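Local coordinates for myosin-17 (PDB 7KFL), which probably couples actin-based transport to cargo in plants through the globular tail of a class XI myosin, its cargo-binding domain, at residues N22-A33 and A75-L84; Q12-S20 and T51-T60. All coordinates share one frame; numbering follows the deposited sequence.

Contact 1 (N22-A33 and A75-L84); sequences NLGYNGDKPVAA and AYWLSNSATL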
loop_
_atom_site.group_PDB
_atom_site.type_symbol
_atom_site.label_atom_id
_atom_site.label_comp_id
_atom_site.label_asym_id
_atom_site.label_seq_id
_atom_site.Cartn_x
_atom_site.Cartn_y
_atom_site.Cartn_z
ATOM N N ASN A 22 23.296 -4.603 -10.392
ATOM C CA ASN A 22 22.938 -3.599 -9.357
ATOM C C ASN A 22 23.823 -2.362 -9.558
ATOM O O ASN A 22 25.019 -2.428 -9.217
ATOM C CB ASN A 22 23.071 -4.164 -7.941
ATOM C CG ASN A 22 22.712 -3.163 -6.861
ATOM O OD1 ASN A 22 22.254 -2.057 -7.148
ATOM N ND2 ASN A 22 22.916 -3.542 -5.611
ATOM N N LEU A 23 23.252 -1.282 -10.097
ATOM C CA LEU A 23 23.948 0.021 -10.276
ATOM C C LEU A 23 23.727 0.900 -9.039
ATOM O O LEU A 23 24.266 2.021 -9.020
ATOM C CB LEU A 23 23.432 0.705 -11.548
ATOM C CG LEU A 23 23.616 -0.084 -12.845
ATOM C CD1 LEU A 23 23.308 0.787 -14.054
ATOM C CD2 LEU A 23 25.024 -0.655 -12.955
ATOM N N GLY A 24 22.975 0.407 -8.047
ATOM C CA GLY A 24 22.751 1.090 -6.761
ATOM C C GLY A 24 22.248 2.510 -6.957
ATOM O O GLY A 24 21.419 2.721 -7.861
ATOM N N TYR A 25 22.737 3.451 -6.146
ATOM C CA TYR A 25 22.232 4.846 -6.057
ATOM C C TYR A 25 23.416 5.810 -5.962
ATOM O O TYR A 25 24.493 5.400 -5.495
ATOM C CB TYR A 25 21.269 4.978 -4.873
ATOM C CG TYR A 25 20.092 4.042 -4.966
ATOM C CD1 TYR A 25 20.168 2.742 -4.490
ATOM C CD2 TYR A 25 18.921 4.435 -5.593
ATOM C CE1 TYR A 25 19.102 1.866 -4.612
ATOM C CE2 TYR A 25 17.846 3.573 -5.722
ATOM C CZ TYR A 25 17.936 2.284 -5.231
ATOM O OH TYR A 25 16.876 1.437 -5.356
ATOM N N ASN A 26 23.215 7.048 -6.416
ATOM C CA ASN A 26 24.221 8.141 -6.372
ATOM C C ASN A 26 23.519 9.404 -5.867
ATOM O O ASN A 26 22.623 9.899 -6.568
ATOM C CB ASN A 26 24.895 8.343 -7.730
ATOM C CG ASN A 26 26.104 9.252 -7.656
ATOM O OD1 ASN A 26 25.969 10.454 -7.443
ATOM N ND2 ASN A 26 27.289 8.687 -7.828
ATOM N N GLY A 27 23.919 9.896 -4.694
ATOM C CA GLY A 27 23.108 10.822 -3.886
ATOM C C GLY A 27 21.907 10.088 -3.322
ATOM O O GLY A 27 22.114 9.158 -2.518
ATOM N N ASP A 28 20.699 10.454 -3.760
ATOM C CA ASP A 28 19.433 9.763 -3.397
ATOM C C ASP A 28 18.693 9.360 -4.681
ATOM O O ASP A 28 17.462 9.160 -4.609
ATOM C CB ASP A 28 18.572 10.645 -2.484
ATOM C CG ASP A 28 18.115 11.952 -3.114
ATOM O OD1 ASP A 28 18.887 12.525 -3.914
ATOM O OD2 ASP A 28 16.988 12.390 -2.798
ATOM N N LYS A 29 19.420 9.218 -5.797
ATOM C CA LYS A 29 18.846 9.064 -7.163
ATOM C C LYS A 29 19.167 7.672 -7.706
ATOM O O LYS A 29 20.305 7.218 -7.613
ATOM C CB LYS A 29 19.374 10.173 -8.079
ATOM C CG LYS A 29 19.519 11.535 -7.412
ATOM C CD LYS A 29 19.657 12.689 -8.387
ATOM C CE LYS A 29 19.915 14.019 -7.709
ATOM N NZ LYS A 29 18.661 14.775 -7.482
ATOM N N PRO A 30 18.172 6.955 -8.283
ATOM C CA PRO A 30 18.398 5.640 -8.887
ATOM C C PRO A 30 19.261 5.781 -10.150
ATOM O O PRO A 30 18.961 6.625 -10.979
ATOM C CB PRO A 30 16.981 5.133 -9.210
ATOM C CG PRO A 30 16.072 6.025 -8.391
ATOM C CD PRO A 30 16.767 7.367 -8.404
ATOM N N VAL A 31 20.316 4.971 -10.258
ATOM C CA VAL A 31 21.358 5.115 -11.316
ATOM C C VAL A 31 20.826 4.556 -12.642
ATOM O O VAL A 31 20.983 5.252 -13.663
ATOM C CB VAL A 31 22.687 4.456 -10.901
ATOM C CG1 VAL A 31 23.653 4.345 -12.070
ATOM C CG2 VAL A 31 23.333 5.204 -9.745
ATOM N N ALA A 32 20.229 3.357 -12.634
ATOM C CA ALA A 32 19.789 2.631 -13.852
ATOM C C ALA A 32 18.809 3.495 -14.658
ATOM O O ALA A 32 18.956 3.553 -15.893
ATOM C CB ALA A 32 19.189 1.292 -13.492
ATOM N N ALA A 33 17.859 4.151 -13.987
ATOM C CA ALA A 33 16.874 5.072 -14.601
ATOM C C ALA A 33 17.605 6.213 -15.321
ATOM O O ALA A 33 17.194 6.561 -16.441
ATOM C CB ALA A 33 15.931 5.599 -13.550
ATOM N N ALA A 75 11.689 -3.469 -4.856
ATOM C CA ALA A 75 11.966 -2.161 -4.213
ATOM C C ALA A 75 12.923 -1.354 -5.098
ATOM O O ALA A 75 12.703 -0.132 -5.261
ATOM C CB ALA A 75 12.530 -2.375 -2.829
ATOM N N TYR A 76 13.932 -2.031 -5.659
ATOM C CA TYR A 76 14.951 -1.460 -6.579
ATOM C C TYR A 76 14.261 -0.891 -7.822
ATOM O O TYR A 76 14.490 0.288 -8.156
ATOM C CB TYR A 76 15.984 -2.522 -6.969
ATOM C CG TYR A 76 17.084 -2.014 -7.867
ATOM C CD1 TYR A 76 18.092 -1.200 -7.369
ATOM C CD2 TYR A 76 17.118 -2.334 -9.215
ATOM C CE1 TYR A 76 19.105 -0.721 -8.186
ATOM C CE2 TYR A 76 18.122 -1.863 -10.046
ATOM C CZ TYR A 76 19.120 -1.054 -9.530
ATOM O OH TYR A 76 20.112 -0.585 -10.342
ATOM N N TRP A 77 13.431 -1.709 -8.478
ATOM C CA TRP A 77 12.782 -1.371 -9.775
ATOM C C TRP A 77 11.575 -0.449 -9.566
ATOM O O TRP A 77 11.181 0.211 -10.543
ATOM C CB TRP A 77 12.419 -2.641 -10.556
ATOM C CG TRP A 77 13.585 -3.184 -11.319
ATOM C CD1 TRP A 77 14.154 -4.418 -11.202
ATOM C CD2 TRP A 77 14.363 -2.475 -12.298
ATOM N NE1 TRP A 77 15.217 -4.534 -12.058
ATOM C CE2 TRP A 77 15.370 -3.357 -12.741
ATOM C CE3 TRP A 77 14.300 -1.189 -12.848
ATOM C CZ2 TRP A 77 16.303 -2.989 -13.709
ATOM C CZ3 TRP A 77 15.220 -0.827 -13.807
ATOM C CH2 TRP A 77 16.206 -1.717 -14.230
ATOM N N LEU A 78 11.019 -0.384 -8.355
ATOM C CA LEU A 78 10.000 0.640 -8.003
ATOM C C LEU A 78 10.657 2.024 -8.044
ATOM O O LEU A 78 10.130 2.910 -8.745
ATOM C CB LEU A 78 9.413 0.359 -6.617
ATOM C CG LEU A 78 8.352 1.361 -6.163
ATOM C CD1 LEU A 78 7.002 1.026 -6.773
ATOM C CD2 LEU A 78 8.258 1.413 -4.647
ATOM N N SER A 79 11.771 2.189 -7.323
ATOM C CA SER A 79 12.529 3.463 -7.206
ATOM C C SER A 79 13.019 3.917 -8.587
ATOM O O SER A 79 12.925 5.126 -8.875
ATOM C CB SER A 79 13.671 3.328 -6.239
ATOM O OG SER A 79 14.203 4.603 -5.910
ATOM N N ASN A 80 13.501 2.981 -9.412
ATOM C CA ASN A 80 14.050 3.257 -10.768
ATOM C C ASN A 80 12.918 3.616 -11.737
ATOM O O ASN A 80 13.064 4.622 -12.461
ATOM C CB ASN A 80 14.875 2.082 -11.299
ATOM C CG ASN A 80 16.331 2.184 -10.901
ATOM O OD1 ASN A 80 17.075 2.974 -11.478
ATOM N ND2 ASN A 80 16.741 1.413 -9.907
ATOM N N SER A 81 11.844 2.823 -11.766
ATOM C CA SER A 81 10.676 3.026 -12.660
ATOM C C SER A 81 10.056 4.401 -12.395
ATOM O O SER A 81 9.772 5.118 -13.372
ATOM C CB SER A 81 9.662 1.928 -12.497
ATOM O OG SER A 81 10.255 0.662 -12.734
ATOM N N ALA A 82 9.865 4.747 -11.120
ATOM C CA ALA A 82 9.277 6.032 -10.674
ATOM C C ALA A 82 10.111 7.196 -11.224
ATOM O O ALA A 82 9.511 8.130 -11.787
ATOM C CB ALA A 82 9.187 6.067 -9.165
ATOM N N THR A 83 11.441 7.128 -11.092
ATOM C CA THR A 83 12.387 8.190 -11.532
ATOM C C THR A 83 12.409 8.257 -13.065
ATOM O O THR A 83 12.401 9.387 -13.596
ATOM C CB THR A 83 13.790 7.985 -10.944
ATOM O OG1 THR A 83 13.656 7.866 -9.528
ATOM C CG2 THR A 83 14.740 9.119 -11.267
ATOM N N LEU A 84 12.430 7.108 -13.751
ATOM C CA LEU A 84 12.451 7.058 -15.238
ATOM C C LEU A 84 11.154 7.666 -15.787
ATOM O O LEU A 84 11.245 8.484 -16.722
ATOM C CB LEU A 84 12.636 5.619 -15.731
ATOM C CG LEU A 84 12.772 5.464 -17.247
ATOM C CD1 LEU A 84 13.665 6.546 -17.848
ATOM C CD2 LEU A 84 13.309 4.084 -17.604
HETATM O O HOH W 1 20.075 1.979 -9.927
#
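N80 and Y76, one turn apart on helix 71-89, read the backbone of the N22-A33 segment as it winds towards helix 31-43. N80 OD1 accepts from A33 N at 2.9 Å, the donor tilted 21° from the carbonyl plane, and thereby takes up an N-H near the start of that helix. The same oxygen rests against P30 CB at 3.1 Å. Further along, P30 CG comes up against T83 OG1 at 3.2 Å, a hydroxyl that donates to S79 O in its own helix, while A33 CB packs on L84 CB.

At the other end, Y76 OH accepts from L23 N at 3.2 Å. With CG anti to the backbone N (chi1 -178°), the Y76 ring is sent out from its helix beneath N80, whose ND2 stands 3.4 Å above the ring plane, over its centre, while donating to Y76 O. A water sits among these groups. It donates to Y76 OH at 2.6 Å and to G24 O, accepts from A32 N, and takes a weak bond from N80 ND2, joining both segments through one polar node. Y25 slides past Y76 in the opposite direction, its OH 3.5 Å from Y76 CD1; that hydroxyl is hydrogen-bonded to N232 OD1, and S79 OG also turns to the N232 backbone.

Behind this shell, N22 OD1 accepts from G24 N and also lies 3.6 Å from Y76 CE1. The features are those of an Asx turn followed by a short beta hairpin with a two-residue loop, turned by a type II' turn from N26 to K29, docked on a helix.

Contact 2 (Q12-S20 and T51-T60); sequences QDLLVKCIS and TSVFDRIIQT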
loop_
_atom_site.group_PDB
_atom_site.type_symbol
_atom_site.label_atom_id
_atom_site.label_comp_id
_atom_site.label_asym_id
_atom_site.label_seq_id
_atom_site.Cartn_x
_atom_site.Cartn_y
_atom_site.Cartn_z
ATOM N N GLN A 12 22.195 -1.946 -27.564
ATOM C CA GLN A 12 21.044 -2.419 -26.745
ATOM C C GLN A 12 21.498 -3.586 -25.861
ATOM O O GLN A 12 21.134 -3.587 -24.670
ATOM C CB GLN A 12 19.868 -2.799 -27.648
ATOM C CG GLN A 12 19.214 -1.596 -28.316
ATOM C CD GLN A 12 18.284 -1.973 -29.444
ATOM O OE1 GLN A 12 17.812 -3.104 -29.539
ATOM N NE2 GLN A 12 18.005 -1.014 -30.313
ATOM N N ASP A 13 22.270 -4.527 -26.421
ATOM C CA ASP A 13 22.883 -5.672 -25.690
ATOM C C ASP A 13 23.740 -5.145 -24.531
ATOM O O ASP A 13 23.753 -5.791 -23.466
ATOM C CB ASP A 13 23.724 -6.560 -26.615
ATOM C CG ASP A 13 22.976 -7.744 -27.208
ATOM O OD1 ASP A 13 22.241 -8.414 -26.454
ATOM O OD2 ASP A 13 23.140 -7.992 -28.418
ATOM N N LEU A 14 24.426 -4.017 -24.741
ATOM C CA LEU A 14 25.313 -3.363 -23.741
ATOM C C LEU A 14 24.479 -2.811 -22.576
ATOM O O LEU A 14 24.822 -3.118 -21.421
ATOM C CB LEU A 14 26.115 -2.248 -24.422
ATOM C CG LEU A 14 27.615 -2.496 -24.581
ATOM C CD1 LEU A 14 28.307 -2.553 -23.227
ATOM C CD2 LEU A 14 27.887 -3.763 -25.382
ATOM N N LEU A 15 23.438 -2.024 -22.872
ATOM C CA LEU A 15 22.563 -1.370 -21.860
ATOM C C LEU A 15 21.896 -2.446 -20.996
ATOM O O LEU A 15 21.912 -2.294 -19.763
ATOM C CB LEU A 15 21.516 -0.494 -22.560
ATOM C CG LEU A 15 20.635 0.354 -21.640
ATOM C CD1 LEU A 15 21.470 1.311 -20.800
ATOM C CD2 LEU A 15 19.600 1.128 -22.440
ATOM N N VAL A 16 21.347 -3.492 -21.626
ATOM C CA VAL A 16 20.680 -4.643 -20.944
ATOM C C VAL A 16 21.637 -5.220 -19.895
ATOM O O VAL A 16 21.171 -5.510 -18.776
ATOM C CB VAL A 16 20.225 -5.722 -21.950
ATOM C CG1 VAL A 16 19.925 -7.055 -21.274
ATOM C CG2 VAL A 16 19.023 -5.259 -22.760
ATOM N N LYS A 17 22.918 -5.371 -20.243
ATOM C CA LYS A 17 23.956 -5.982 -19.368
ATOM C C LYS A 17 24.278 -5.040 -18.200
ATOM O O LYS A 17 24.555 -5.557 -17.101
ATOM C CB LYS A 17 25.206 -6.332 -20.182
ATOM C CG LYS A 17 26.192 -7.280 -19.505
ATOM C CD LYS A 17 25.578 -8.535 -18.891
ATOM C CE LYS A 17 24.453 -9.159 -19.701
ATOM N NZ LYS A 17 23.876 -10.338 -19.013
ATOM N N CYS A 18 24.225 -3.723 -18.420
ATOM C CA CYS A 18 24.467 -2.681 -17.386
ATOM C C CYS A 18 23.300 -2.632 -16.390
ATOM O O CYS A 18 23.569 -2.616 -15.172
ATOM C CB CYS A 18 24.679 -1.312 -18.018
ATOM S SG CYS A 18 26.207 -1.211 -18.988
ATOM N N ILE A 19 22.056 -2.610 -16.884
ATOM C CA ILE A 19 20.826 -2.451 -16.047
ATOM C C ILE A 19 20.396 -3.812 -15.476
ATOM O O ILE A 19 19.491 -3.817 -14.622
ATOM C CB ILE A 19 19.691 -1.751 -16.826
ATOM C CG1 ILE A 19 19.199 -2.561 -18.028
ATOM C CG2 ILE A 19 20.119 -0.349 -17.232
ATOM C CD1 ILE A 19 17.845 -2.130 -18.544
ATOM N N SER A 20 21.015 -4.916 -15.917
ATOM C CA SER A 20 20.847 -6.275 -15.328
ATOM C C SER A 20 21.630 -6.376 -14.013
ATOM O O SER A 20 21.225 -7.175 -13.150
ATOM C CB SER A 20 21.265 -7.356 -16.291
ATOM O OG SER A 20 20.303 -7.511 -17.323
ATOM N N THR A 51 12.138 0.691 -33.098
ATOM C CA THR A 51 13.339 0.275 -32.320
ATOM C C THR A 51 12.949 -0.784 -31.284
ATOM O O THR A 51 11.792 -0.759 -30.824
ATOM C CB THR A 51 14.015 1.469 -31.632
ATOM O OG1 THR A 51 15.153 0.988 -30.916
ATOM C CG2 THR A 51 13.104 2.214 -30.681
ATOM N N SER A 52 13.903 -1.647 -30.919
ATOM C CA SER A 52 13.746 -2.764 -29.949
ATOM C C SER A 52 14.200 -2.339 -28.545
ATOM O O SER A 52 13.941 -3.102 -27.596
ATOM C CB SER A 52 14.507 -3.982 -30.407
ATOM O OG SER A 52 13.845 -4.622 -31.488
ATOM N N VAL A 53 14.853 -1.178 -28.417
ATOM C CA VAL A 53 15.497 -0.714 -27.150
ATOM C C VAL A 53 14.465 -0.731 -26.016
ATOM O O VAL A 53 14.788 -1.264 -24.938
ATOM C CB VAL A 53 16.155 0.672 -27.304
ATOM C CG1 VAL A 53 15.147 1.778 -27.585
ATOM C CG2 VAL A 53 17.005 1.021 -26.091
ATOM N N PHE A 54 13.269 -0.189 -26.258
ATOM C CA PHE A 54 12.193 -0.031 -25.244
ATOM C C PHE A 54 11.705 -1.412 -24.790
ATOM O O PHE A 54 11.609 -1.636 -23.572
ATOM C CB PHE A 54 11.050 0.815 -25.805
ATOM C CG PHE A 54 11.444 2.223 -26.168
ATOM C CD1 PHE A 54 11.893 3.105 -25.199
ATOM C CD2 PHE A 54 11.365 2.670 -27.478
ATOM C CE1 PHE A 54 12.257 4.400 -25.532
ATOM C CE2 PHE A 54 11.729 3.965 -27.810
ATOM C CZ PHE A 54 12.174 4.828 -26.837
ATOM N N ASP A 55 11.411 -2.302 -25.743
ATOM C CA ASP A 55 10.979 -3.703 -25.484
ATOM C C ASP A 55 11.993 -4.393 -24.565
ATOM O O ASP A 55 11.561 -5.089 -23.625
ATOM C CB ASP A 55 10.824 -4.501 -26.783
ATOM C CG ASP A 55 9.510 -4.272 -27.509
ATOM O OD1 ASP A 55 8.605 -3.649 -26.914
ATOM O OD2 ASP A 55 9.399 -4.728 -28.663
ATOM N N ARG A 56 13.286 -4.195 -24.826
ATOM C CA ARG A 56 14.397 -4.912 -24.147
ATOM C C ARG A 56 14.560 -4.390 -22.716
ATOM O O ARG A 56 14.862 -5.214 -21.829
ATOM C CB ARG A 56 15.679 -4.776 -24.971
ATOM C CG ARG A 56 15.594 -5.474 -26.320
ATOM C CD ARG A 56 16.912 -6.062 -26.772
ATOM N NE ARG A 56 17.474 -6.981 -25.792
ATOM C CZ ARG A 56 18.701 -7.488 -25.847
ATOM N NH1 ARG A 56 19.510 -7.170 -26.844
ATOM N NH2 ARG A 56 19.117 -8.312 -24.901
ATOM N N ILE A 57 14.373 -3.084 -22.502
ATOM C CA ILE A 57 14.294 -2.466 -21.144
ATOM C C ILE A 57 13.155 -3.152 -20.378
ATOM O O ILE A 57 13.408 -3.636 -19.258
ATOM C CB ILE A 57 14.099 -0.936 -21.222
ATOM C CG1 ILE A 57 15.359 -0.230 -21.732
ATOM C CG2 ILE A 57 13.654 -0.376 -19.877
ATOM C CD1 ILE A 57 15.148 1.222 -22.100
ATOM N N ILE A 58 11.956 -3.195 -20.968
ATOM C CA ILE A 58 10.724 -3.758 -20.337
ATOM C C ILE A 58 10.969 -5.235 -20.005
ATOM O O ILE A 58 10.654 -5.639 -18.867
ATOM C CB ILE A 58 9.493 -3.558 -21.246
ATOM C CG1 ILE A 58 9.128 -2.077 -21.392
ATOM C CG2 ILE A 58 8.307 -4.379 -20.759
ATOM C CD1 ILE A 58 8.623 -1.422 -20.125
ATOM N N GLN A 59 11.514 -6.003 -20.955
ATOM C CA GLN A 59 11.806 -7.455 -20.803
ATOM C C GLN A 59 12.774 -7.668 -19.632
ATOM O O GLN A 59 12.564 -8.622 -18.858
ATOM C CB GLN A 59 12.381 -8.024 -22.101
ATOM C CG GLN A 59 11.331 -8.231 -23.185
ATOM C CD GLN A 59 11.929 -8.402 -24.562
ATOM O OE1 GLN A 59 13.147 -8.485 -24.729
ATOM N NE2 GLN A 59 11.069 -8.458 -25.567
ATOM N N THR A 60 13.786 -6.806 -19.510
ATOM C CA THR A 60 14.825 -6.856 -18.445
ATOM C C THR A 60 14.149 -6.708 -17.076
ATOM O O THR A 60 14.373 -7.583 -16.211
ATOM C CB THR A 60 15.908 -5.796 -18.691
ATOM O OG1 THR A 60 16.475 -6.049 -19.978
ATOM C CG2 THR A 60 17.001 -5.799 -17.644
#
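Two nearly parallel helices of the largely helical globular tail lie side by side here, 12-20 against 53-60, with Q12, V16 and I19 facing V53, R56 and T60, and the end of D13 curling back to R56. Their axes come within 10.1 Å and differ in direction by 23°. R56 spans the gap on one flank. D13 OD1 lies at the edge of its guanidinium and receives R56 NH1 at 3.0 Å as a salt bridge, with a longer, weak bond from NH2. The bond lies flat in the guanidinium plane yet arrives 76° out of the carboxylate plane, and the two flat groups stand nearly perpendicular. The R56 chain bends twice, at chi2 and at chi3 (56°), which brings its end to D13 and lays one face of the guanidinium under V16 CG2, 3.7 Å from R56 NH2. With R56 cut back to an alanine, D13 would probably lose its ionic mate and a gap would be likely to open beside the V16 methyls.

The more buried flank belongs to a small helical bundle: helix 31-43 packs there through I36, C39 and L40 against L15, I19, V53 and I57. L15 and I57 themselves meet loosely, while I19 CD1 reaches T60 CG2 at 3.9 Å. T60 spends its hydroxyl within its own helix, OG1 donating to R56 O at 2.6 Å from the opposite face of that carbonyl to T60 N, and its methyl is left to face I19 and S20. S20 OG likewise donates to V16 O.

At the N-terminal end of the 51-60 segment, T51 OG1 accepts a weak capping bond from V53 N. The extended Q12 chain reaches over this first turn, its OE1 3.5 Å from S52 CB.

In the fold
Contact 1 is the more buried of the two, whereas contact 2 is only partly buried and lies farther from the centre of the chain. Their chemistry follows: contact 1 satisfies backbone groups with an amide, a phenol and a water, while contact 2 divides into a salt-bridged flank and an apolar one. The centres are about 16 Å apart, and the chain alternates between them, helix 4-20 running into the hairpin. They also touch directly: L23 CD2 lies 3.3 Å from C18 O, and W77 CZ2 lies 3.4 Å from I19 O. Helix 31-43 begins in contact 1 and packs behind contact 2 through I36, while W77 of contact 1 lies on helix 53-65.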